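Local coordinates for AxyAgu115A (Amphibacillus xylanus NBRC 15112, PDB 6NPS), which is a family GH115 alpha-glucuronidase, a hydrolase that probably removes glucuronic acid substituents from arabinoglucuronoxylan, at residues Gly243-His246 and His247-Cys250; Leu251-Gly254 and Glu255-Lys258; Lys289-His293 and Phe294-Ile298; Pro341-Glu345 and Val346-Leu350. The protein carries 3 engineered substitutions. All blocks are in the same frame, centred on the assembly; numbering follows the deposited sequence.

Contact 1 of 4, residues Gly243-His246 and His247-Cys250; sequences GASH and HEPC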
loop_
_atom_site.group_PDB
_atom_site.type_symbol
_atom_site.label_atom_id
_atom_site.label_comp_id
_atom_site.label_asym_id
_atom_site.label_seq_id
_atom_site.Cartn_x
_atom_site.Cartn_y
_atom_site.Cartn_z
ATOM N N GLY A 243 47.817 11.830 -5.130
ATOM C CA GLY A 243 47.310 12.310 -3.853
ATOM C C GLY A 243 46.559 11.223 -3.113
ATOM O O GLY A 243 46.555 10.049 -3.505
ATOM N N ALA A 244 45.859 11.627 -2.062
ATOM C CA ALA A 244 45.182 10.657 -1.232
ATOM C C ALA A 244 43.946 11.298 -0.646
ATOM O O ALA A 244 43.880 12.520 -0.459
ATOM C CB ALA A 244 46.118 10.137 -0.101
ATOM N N SER A 245 42.963 10.460 -0.330
ATOM C CA SER A 245 41.709 10.983 0.150
ATOM C C SER A 245 41.873 11.552 1.555
ATOM O O SER A 245 42.921 11.438 2.206
ATOM C CB SER A 245 40.629 9.905 0.107
ATOM O OG SER A 245 40.777 9.002 1.201
ATOM N N HIS A 246 40.759 12.120 2.017
ATOM C CA HIS A 246 40.647 12.862 3.265
ATOM C C HIS A 246 41.112 12.085 4.486
ATOM O O HIS A 246 41.481 12.707 5.487
ATOM C CB HIS A 246 39.182 13.276 3.448
ATOM C CG HIS A 246 38.207 12.281 2.895
ATOM N ND1 HIS A 246 37.737 11.216 3.637
ATOM C CD2 HIS A 246 37.620 12.179 1.673
ATOM C CE1 HIS A 246 36.900 10.504 2.901
ATOM N NE2 HIS A 246 36.803 11.072 1.709
ATOM N N HIS A 247 41.073 10.769 4.417
ATOM C CA HIS A 247 41.497 9.932 5.514
ATOM C C HIS A 247 42.756 9.151 5.275
ATOM O O HIS A 247 42.921 8.129 5.849
ATOM C CB HIS A 247 40.404 8.992 5.969
ATOM C CG HIS A 247 39.969 8.003 4.951
ATOM N ND1 HIS A 247 40.339 6.685 4.996
ATOM C CD2 HIS A 247 39.130 8.115 3.907
ATOM C CE1 HIS A 247 39.787 6.034 3.996
ATOM N NE2 HIS A 247 39.039 6.881 3.322
ATOM N N GLU A 248 43.618 9.606 4.393
ATOM C CA GLU A 248 44.863 8.903 4.089
ATOM C C GLU A 248 46.046 9.858 4.194
ATOM O O GLU A 248 46.723 10.122 3.196
ATOM C CB GLU A 248 44.784 8.251 2.708
ATOM C CG GLU A 248 43.658 7.149 2.602
ATOM C CD GLU A 248 43.423 6.698 1.154
ATOM O OE1 GLU A 248 43.096 7.552 0.298
ATOM O OE2 GLU A 248 43.577 5.494 0.856
ATOM N N PRO A 249 46.358 10.353 5.396
ATOM C CA PRO A 249 47.455 11.317 5.539
ATOM C C PRO A 249 48.858 10.717 5.433
ATOM O O PRO A 249 49.096 9.524 5.652
ATOM C CB PRO A 249 47.237 11.897 6.938
ATOM C CG PRO A 249 46.468 10.810 7.696
ATOM C CD PRO A 249 45.600 10.176 6.666
ATOM N N CYS A 250 49.792 11.602 5.056
ATOM C CA CYS A 250 51.229 11.359 5.108
ATOM C C CYS A 250 51.634 10.205 4.202
ATOM O O CYS A 250 52.500 9.399 4.555
ATOM C CB CYS A 250 51.672 11.074 6.541
ATOM S SG CYS A 250 51.736 12.604 7.452
#
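Glu248 OE1 is gripped twice by Ser245, and this double hold shows how a buried carboxylate can brace a turn from within. The Ser245 N-H reaches the anti lone pair of OE1 (N to OE1 3.0 Å), while the hydroxyl donates from above the carboxylate plane, with Ser245 OG 2.9 Å from Glu248 OE1. Ser245 OG can arrive there because it stands between its backbone N and carbonyl carbon (chi1 78°). The same two residues are the first and last of a type I beta turn, closed by Glu248 N to Ser245 O at 2.9 Å. Glu248 OE2 is taken by Gly254 N, so both oxygens of the buried carboxylate have donors. Beside the turn, the methyl of Ala244 packs on the Glu248 chain, CB to CB 3.6 Å.

Two histidines occupy the middle of the turn. His246 ND1 meets the edge of the His247 ring in its plane, 3.4 Å from His247 CD2, and the rings are inclined at 49°. That same CD2 atom of His247 lies 3.3 Å from Ser245 OG. His246 also stacks with Tyr353, and its NE2 hydrogen-bonds a glycerol that probably came from crystallisation but may mark a pocket.

The turn follows strand 241-242 of the eight-stranded parallel barrel; farther along, Pro249 and Cys250 lean on Trp284 of helix 277-291 and Gln331 of helix 317-338.

Contact 2 of 4, residues Leu251-Gly254 and Glu255-Lys258; sequences LRYG and EEYK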
loop_
_atom_site.group_PDB
_atom_site.type_symbol
_atom_site.label_atom_id
_atom_site.label_comp_id
_atom_site.label_asym_id
_atom_site.label_seq_id
_atom_site.Cartn_x
_atom_site.Cartn_y
_atom_site.Cartn_z
ATOM N N LEU A 251 50.986 10.122 3.047
ATOM C CA LEU A 251 51.360 9.224 1.941
ATOM C C LEU A 251 51.115 7.750 2.272
ATOM O O LEU A 251 51.777 6.849 1.733
ATOM C CB LEU A 251 52.810 9.458 1.504
ATOM C CG LEU A 251 53.132 10.916 1.141
ATOM C CD1 LEU A 251 54.628 11.067 0.792
ATOM C CD2 LEU A 251 52.218 11.439 -0.032
ATOM N N ARG A 252 50.145 7.507 3.147
ATOM C CA ARG A 252 49.733 6.173 3.571
ATOM C C ARG A 252 48.317 5.929 3.067
ATOM O O ARG A 252 47.375 6.556 3.571
ATOM C CB ARG A 252 49.757 6.083 5.091
ATOM C CG ARG A 252 51.194 6.079 5.640
ATOM C CD ARG A 252 51.915 4.817 5.223
ATOM N NE ARG A 252 52.971 4.506 6.182
ATOM C CZ ARG A 252 53.802 3.468 6.092
ATOM N NH1 ARG A 252 53.719 2.611 5.076
ATOM N NH2 ARG A 252 54.730 3.288 7.032
ATOM N N TYR A 253 48.139 4.985 2.134
ATOM C CA TYR A 253 46.762 4.711 1.706
ATOM C C TYR A 253 46.035 3.860 2.742
ATOM O O TYR A 253 46.655 3.219 3.588
ATOM C CB TYR A 253 46.741 4.037 0.339
ATOM C CG TYR A 253 47.193 5.040 -0.712
ATOM C CD1 TYR A 253 46.306 5.999 -1.207
ATOM C CD2 TYR A 253 48.531 5.075 -1.134
ATOM C CE1 TYR A 253 46.728 6.952 -2.129
ATOM C CE2 TYR A 253 48.946 6.009 -2.054
ATOM C CZ TYR A 253 48.030 6.943 -2.554
ATOM O OH TYR A 253 48.436 7.896 -3.462
ATOM N N GLY A 254 44.698 3.811 2.611
ATOM C CA GLY A 254 43.844 3.393 3.709
ATOM C C GLY A 254 44.045 1.961 4.165
ATOM O O GLY A 254 43.744 1.631 5.318
ATOM N N GLU A 255 44.537 1.084 3.291
ATOM C CA GLU A 255 44.705 -0.313 3.694
ATOM C C GLU A 255 46.101 -0.619 4.264
ATOM O O GLU A 255 46.312 -1.726 4.797
ATOM C CB GLU A 255 44.425 -1.241 2.507
ATOM C CG GLU A 255 42.964 -1.243 2.045
ATOM C CD GLU A 255 42.062 -2.063 2.956
ATOM O OE1 GLU A 255 41.515 -1.514 3.946
ATOM O OE2 GLU A 255 41.905 -3.269 2.676
ATOM N N GLU A 256 47.056 0.319 4.172
ATOM C CA GLU A 256 48.423 0.024 4.619
ATOM C C GLU A 256 48.457 -0.358 6.089
ATOM O O GLU A 256 49.101 -1.346 6.461
ATOM C CB GLU A 256 49.355 1.209 4.349
ATOM C CG GLU A 256 49.543 1.466 2.837
ATOM C CD GLU A 256 50.706 2.413 2.485
ATOM O OE1 GLU A 256 51.826 2.242 3.033
ATOM O OE2 GLU A 256 50.489 3.318 1.626
ATOM N N TYR A 257 47.756 0.406 6.947
ATOM C CA TYR A 257 47.896 0.197 8.390
ATOM C C TYR A 257 47.407 -1.181 8.801
ATOM O O TYR A 257 47.952 -1.792 9.737
ATOM C CB TYR A 257 47.160 1.293 9.172
ATOM C CG TYR A 257 47.463 1.263 10.681
ATOM C CD1 TYR A 257 46.455 1.083 11.605
ATOM C CD2 TYR A 257 48.755 1.450 11.157
ATOM C CE1 TYR A 257 46.710 1.065 12.966
ATOM C CE2 TYR A 257 49.036 1.420 12.536
ATOM C CZ TYR A 257 48.009 1.226 13.436
ATOM O OH TYR A 257 48.256 1.197 14.798
ATOM N N LYS A 258 46.415 -1.705 8.090
ATOM C CA LYS A 258 45.877 -3.018 8.418
ATOM C C LYS A 258 46.950 -4.107 8.402
ATOM O O LYS A 258 46.874 -5.049 9.193
ATOM C CB LYS A 258 44.740 -3.371 7.454
ATOM C CG LYS A 258 43.904 -4.527 7.926
ATOM C CD LYS A 258 42.950 -5.046 6.855
ATOM C CE LYS A 258 43.502 -4.874 5.446
ATOM N NZ LYS A 258 42.622 -5.538 4.440
HETATM O O HOH W 1 46.518 3.013 6.433
HETATM O O HOH W 2 44.144 0.132 7.309
#
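Arg252 meets Glu256 nearly square-on where the loop after barrel strand 241-242 runs into the short helix 256-260 of this (beta/alpha)8 fold. Their flat groups are turned likewise, guanidinium and carboxylate planes standing 78° apart, so the salt bridge is a single-atom meeting rather than a paired, coplanar one. Arg252 NH1 lies 2.8 Å from Glu256 OE1, which sits close to the guanidinium plane, at its edge, and is approached nearly head-on from the far end of the C-O bond. A bend at chi2 (-66°) turns the arginine toward this oxygen, and Arg252 CD follows it at 3.4 Å from the same Glu256 OE1. The other guanidinium nitrogens have their own partners, NE bonding to Phe283 O.

Glu256 reaches back along the chain because its side chain stays stretched out past CG. Its second oxygen, OE2, accepts the Tyr253 N-H (N to OE2 2.9 Å) from above the carboxylate plane, and Asn223 ND2 also bonds to OE2; together these donors should hold the carboxylate in its rotation. The Tyr253 ring is inclined by only 30° to that carboxylate, with CD2 3.8 Å from Glu256 OE2, while its hydroxyl is directed elsewhere, to Gly243 O. Backbone bonding answers in the reverse direction, Glu256 N donating to Tyr253 O at 3.0 Å. One water extends this join into the helix, donating to Tyr253 O at 2.9 Å and accepting from Tyr257 N at 2.9 Å.

Contact 3 of 4, residues Lys289-His293 and Phe294-Ile298; sequences KRTGH and FENII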
loop_
_atom_site.group_PDB
_atom_site.type_symbol
_atom_site.label_atom_id
_atom_site.label_comp_id
_atom_site.label_asym_id
_atom_site.label_seq_id
_atom_site.Cartn_x
_atom_site.Cartn_y
_atom_site.Cartn_z
ATOM N N LYS A 289 59.107 8.791 4.446
ATOM C CA LYS A 289 60.400 8.311 3.963
ATOM C C LYS A 289 60.248 7.433 2.726
ATOM O O LYS A 289 61.140 7.415 1.875
ATOM C CB LYS A 289 61.116 7.522 5.058
ATOM C CG LYS A 289 61.727 8.353 6.163
ATOM C CD LYS A 289 62.611 7.469 7.064
ATOM C CE LYS A 289 63.243 8.273 8.201
ATOM N NZ LYS A 289 64.172 7.450 9.040
ATOM N N ARG A 290 59.137 6.695 2.607
ATOM C CA ARG A 290 59.040 5.692 1.550
ATOM C C ARG A 290 58.685 6.310 0.197
ATOM O O ARG A 290 59.203 5.879 -0.837
ATOM C CB ARG A 290 58.023 4.620 1.939
ATOM C CG ARG A 290 58.316 3.261 1.346
ATOM C CD ARG A 290 57.130 2.325 1.495
ATOM N NE ARG A 290 57.230 1.188 0.588
ATOM C CZ ARG A 290 56.179 0.574 0.053
ATOM N NH1 ARG A 290 54.957 0.997 0.345
ATOM N NH2 ARG A 290 56.346 -0.449 -0.775
ATOM N N THR A 291 57.778 7.282 0.151
ATOM C CA THR A 291 57.422 7.856 -1.141
ATOM C C THR A 291 57.490 9.382 -1.139
ATOM O O THR A 291 57.001 10.016 -2.084
ATOM C CB THR A 291 56.021 7.377 -1.603
ATOM O OG1 THR A 291 55.014 7.897 -0.737
ATOM C CG2 THR A 291 55.958 5.860 -1.617
ATOM N N GLY A 292 58.134 9.988 -0.138
ATOM C CA GLY A 292 58.181 11.440 -0.083
ATOM C C GLY A 292 58.952 12.090 -1.220
ATOM O O GLY A 292 58.755 13.283 -1.489
ATOM N N HIS A 293 59.796 11.345 -1.914
ATOM C CA HIS A 293 60.602 11.964 -2.966
ATOM C C HIS A 293 59.948 11.896 -4.345
ATOM O O HIS A 293 60.505 12.441 -5.310
ATOM C CB HIS A 293 61.983 11.325 -3.020
ATOM C CG HIS A 293 61.959 9.858 -3.307
ATOM N ND1 HIS A 293 61.459 8.931 -2.416
ATOM C CD2 HIS A 293 62.385 9.154 -4.382
ATOM C CE1 HIS A 293 61.577 7.720 -2.930
ATOM N NE2 HIS A 293 62.139 7.826 -4.121
ATOM N N PHE A 294 58.792 11.248 -4.459
ATOM C CA PHE A 294 58.020 11.260 -5.688
ATOM C C PHE A 294 57.130 12.494 -5.712
ATOM O O PHE A 294 56.981 13.201 -4.715
ATOM C CB PHE A 294 57.187 9.985 -5.796
ATOM C CG PHE A 294 58.002 8.735 -5.822
ATOM C CD1 PHE A 294 58.748 8.408 -6.937
ATOM C CD2 PHE A 294 58.027 7.878 -4.724
ATOM C CE1 PHE A 294 59.515 7.252 -6.966
ATOM C CE2 PHE A 294 58.766 6.719 -4.754
ATOM C CZ PHE A 294 59.530 6.409 -5.876
ATOM N N GLU A 295 56.524 12.769 -6.872
ATOM C CA GLU A 295 55.711 13.975 -7.014
ATOM C C GLU A 295 54.303 13.691 -6.489
ATOM O O GLU A 295 53.571 12.866 -7.057
ATOM C CB GLU A 295 55.678 14.439 -8.473
ATOM C CG GLU A 295 55.188 15.875 -8.628
ATOM C CD GLU A 295 55.261 16.428 -10.064
ATOM O OE1 GLU A 295 55.531 15.662 -11.026
ATOM O OE2 GLU A 295 55.026 17.651 -10.216
ATOM N N ASN A 296 53.905 14.371 -5.417
ATOM C CA ASN A 296 52.606 14.086 -4.815
ATOM C C ASN A 296 52.179 15.307 -4.008
ATOM O O ASN A 296 52.937 16.260 -3.824
ATOM C CB ASN A 296 52.659 12.814 -3.948
ATOM C CG ASN A 296 53.890 12.773 -3.063
ATOM O OD1 ASN A 296 54.194 13.757 -2.361
ATOM N ND2 ASN A 296 54.637 11.654 -3.120
ATOM N N ILE A 297 50.932 15.295 -3.573
ATOM C CA ILE A 297 50.442 16.250 -2.597
ATOM C C ILE A 297 50.192 15.460 -1.327
ATOM O O ILE A 297 49.548 14.400 -1.369
ATOM C CB ILE A 297 49.170 16.957 -3.103
ATOM C CG1 ILE A 297 49.517 17.815 -4.340
ATOM C CG2 ILE A 297 48.523 17.814 -1.985
ATOM C CD1 ILE A 297 48.256 18.413 -4.980
ATOM N N ILE A 298 50.788 15.906 -0.227
ATOM C CA ILE A 298 50.664 15.204 1.045
ATOM C C ILE A 298 49.372 15.627 1.723
ATOM O O ILE A 298 49.148 16.820 1.977
ATOM C CB ILE A 298 51.859 15.494 1.957
ATOM C CG1 ILE A 298 53.174 15.116 1.254
ATOM C CG2 ILE A 298 51.675 14.761 3.306
ATOM C CD1 ILE A 298 54.428 15.490 2.090
HETATM O O HOH W 3 56.841 15.231 -2.509
#
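Thr291 and Phe294 bound a type I beta turn by which helix 277-291 hands the chain on toward strand 298-300, one of the alpha-to-beta connections of the (beta/alpha)8 barrel. The hydrogen bonding converges on a single acceptor. Thr291 O receives Phe294 N at 3.2 Å, closing the turn, and Asn296 ND2 at 3.1 Å. The two donors come from opposite faces of the carbonyl plane, and the carbonyl oxygen lies in the plane of the Asn296 amide. A side chain beyond the turn thereby ties the outgoing loop back to Thr291.

Aromatic contact forms the second group. His293 and Phe294 run alongside each other in the same direction, their rings inclined at 35° with centroids 4.1 Å apart. His293 NE2 is placed over one face of the phenylalanine, displaced toward its rim and 3.4 Å from Phe294 CZ. The His293 torsion, with CG between backbone N and carbonyl carbon (chi1 60°), carries the imidazole there.

Van der Waals packing completes the set: Phe294 also touches Val232 and Asp236 of helix 230-238. A serine in place of Phe294 would probably leave the His293 ring without its neighbour and open a gap between the turn and that helix. On the ring's edge, in its plane, Thr291 CB comes to 3.7 Å from Phe294 CD2.

Contact 4 of 4, residues Pro341-Glu345 and Val346-Leu350; sequences PNLKE and VPRML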
loop_
_atom_site.group_PDB
_atom_site.type_symbol
_atom_site.label_atom_id
_atom_site.label_comp_id
_atom_site.label_asym_id
_atom_site.label_seq_id
_atom_site.Cartn_x
_atom_site.Cartn_y
_atom_site.Cartn_z
ATOM N N PRO A 341 63.098 20.496 4.122
ATOM C CA PRO A 341 63.130 21.474 5.226
ATOM C C PRO A 341 62.311 22.750 4.991
ATOM O O PRO A 341 61.989 23.424 5.979
ATOM C CB PRO A 341 64.620 21.817 5.343
ATOM C CG PRO A 341 65.316 20.675 4.725
ATOM C CD PRO A 341 64.453 20.165 3.638
ATOM N N ASN A 342 62.039 23.080 3.733
ATOM C CA ASN A 342 61.263 24.263 3.387
ATOM C C ASN A 342 59.809 23.876 3.179
ATOM O O ASN A 342 59.402 23.506 2.078
ATOM C CB ASN A 342 61.822 24.926 2.127
ATOM C CG ASN A 342 61.350 26.358 1.965
ATOM O OD1 ASN A 342 60.489 26.829 2.707
ATOM N ND2 ASN A 342 61.915 27.059 0.988
ATOM N N LEU A 343 59.029 23.965 4.249
ATOM C CA LEU A 343 57.612 23.593 4.206
ATOM C C LEU A 343 56.858 24.256 3.052
ATOM O O LEU A 343 55.981 23.632 2.446
ATOM C CB LEU A 343 56.997 23.950 5.547
ATOM C CG LEU A 343 55.999 23.009 6.211
ATOM C CD1 LEU A 343 56.355 21.537 5.924
ATOM C CD2 LEU A 343 55.962 23.331 7.716
ATOM N N LYS A 344 57.177 25.514 2.721
ATOM C CA LYS A 344 56.462 26.175 1.632
ATOM C C LYS A 344 56.679 25.493 0.286
ATOM O O LYS A 344 55.858 25.661 -0.620
ATOM C CB LYS A 344 56.877 27.644 1.531
ATOM C CG LYS A 344 56.367 28.492 2.668
ATOM C CD LYS A 344 56.522 29.985 2.398
ATOM C CE LYS A 344 56.053 30.803 3.603
ATOM N NZ LYS A 344 56.306 32.269 3.456
ATOM N N GLU A 345 57.758 24.733 0.128
ATOM C CA GLU A 345 57.975 23.998 -1.107
ATOM C C GLU A 345 57.256 22.657 -1.140
ATOM O O GLU A 345 57.381 21.935 -2.138
ATOM C CB GLU A 345 59.471 23.770 -1.331
ATOM C CG GLU A 345 60.241 25.049 -1.631
ATOM C CD GLU A 345 61.622 24.782 -2.212
ATOM O OE1 GLU A 345 61.768 24.882 -3.452
ATOM O OE2 GLU A 345 62.556 24.470 -1.433
ATOM N N VAL A 346 56.503 22.297 -0.103
ATOM C CA VAL A 346 55.884 20.978 -0.087
ATOM C C VAL A 346 54.374 21.147 -0.229
ATOM O O VAL A 346 53.713 21.638 0.699
ATOM C CB VAL A 346 56.233 20.193 1.184
ATOM C CG1 VAL A 346 55.647 18.798 1.076
ATOM C CG2 VAL A 346 57.736 20.157 1.330
ATOM N N PRO A 347 53.779 20.712 -1.335
ATOM C CA PRO A 347 52.311 20.809 -1.473
ATOM C C PRO A 347 51.620 19.914 -0.450
ATOM O O PRO A 347 51.895 18.710 -0.352
ATOM C CB PRO A 347 52.044 20.336 -2.909
ATOM C CG PRO A 347 53.377 20.430 -3.612
ATOM C CD PRO A 347 54.429 20.156 -2.531
ATOM N N ARG A 348 50.720 20.514 0.320
ATOM C CA ARG A 348 49.958 19.788 1.313
ATOM C C ARG A 348 48.506 20.223 1.217
ATOM O O ARG A 348 48.198 21.322 0.726
ATOM C CB ARG A 348 50.482 20.025 2.731
ATOM C CG ARG A 348 51.906 19.542 2.990
ATOM C CD ARG A 348 52.556 20.343 4.131
ATOM N NE ARG A 348 52.866 21.712 3.709
ATOM C CZ ARG A 348 52.869 22.772 4.518
ATOM N NH1 ARG A 348 52.601 22.637 5.815
ATOM N NH2 ARG A 348 53.159 23.970 4.034
ATOM N N MET A 349 47.618 19.339 1.688
ATOM C CA MET A 349 46.179 19.554 1.575
ATOM C C MET A 349 45.495 19.050 2.842
ATOM O O MET A 349 45.811 17.966 3.345
ATOM C CB MET A 349 45.607 18.836 0.343
ATOM C CG MET A 349 44.075 19.005 0.127
ATOM S SD MET A 349 43.153 17.565 0.803
ATOM C CE MET A 349 43.531 16.323 -0.449
ATOM N N LEU A 350 44.539 19.835 3.336
ATOM C CA LEU A 350 43.697 19.441 4.456
ATOM C C LEU A 350 42.263 19.387 3.951
ATOM O O LEU A 350 41.757 20.371 3.402
ATOM C CB LEU A 350 43.847 20.411 5.624
ATOM C CG LEU A 350 42.792 20.130 6.694
ATOM C CD1 LEU A 350 43.118 18.803 7.405
ATOM C CD2 LEU A 350 42.759 21.288 7.683
#
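Arg348 starts with CG anti to its carbonyl carbon and then bends at chi3 (-72°), a course that folds its guanidinium back beneath the side chain of Leu343. The leucine runs across the arginine chain rather than along it. Leu343 CG rests over one face of the flat group, toward its rim, with Arg348 NH1 3.4 Å away and Arg348 CZ 3.6 Å away, so the branch point of an aliphatic chain lies against part of one face of the planar cation. The guanidinium edge is used differently: Arg348 NE donates to Val346 O at 3.1 Å in a nearly straight bond (165°), the oxygen lying close to the guanidinium plane. With Arg348 NH1 bonded to Asn332 OD1 as well, the group is held at two nitrogens and is unlikely to turn freely. Were the arginine replaced by an alanine, Val346 O and Asn332 OD1 would probably lose these donors, and Leu343 the flat surface it lies on.

The backbone supplies the frame. Glu345 N bonds to Asn342 O at 2.8 Å and Val346 N to Leu343 O at 2.9 Å, successive i to i+3 bonds that wind the chain through the 3-10 segment 343-345. Val346 CG2 then packs 3.8 Å from Asn342 O, and Pro347 CD lies 3.5 Å from Glu345 O.

This turn joins helix 317-338 to strand 348-351. Leu343, Val346 and Arg348 all press on Ile335 of that helix, while the strand runs parallel between strands 298-300 and 379-383 in the barrel sheet.

The four contacts come in order along the chain and lie in one sector of the (beta/alpha)8 barrel. Contacts 1 and 2 adjoin in the loop after strand 241-242, their centres about 9 Å apart; contact 3 leads from helix 277-291 into strand 298-300, and contact 4 from helix 317-338 into strand 348-351. Centres of contacts 3 and 4 are about 11 Å apart, joined by backbone hydrogen bonds from Ile298 to Pro347 and Met349. Contacts 2 and 4 are farthest apart, about 21 Å between centres, and do not touch. Leu251 packs on Thr291 and Asn296, while Met242 bonds to Glu295 and Ile297, so consecutive beta-alpha units interlock where the barrel closes.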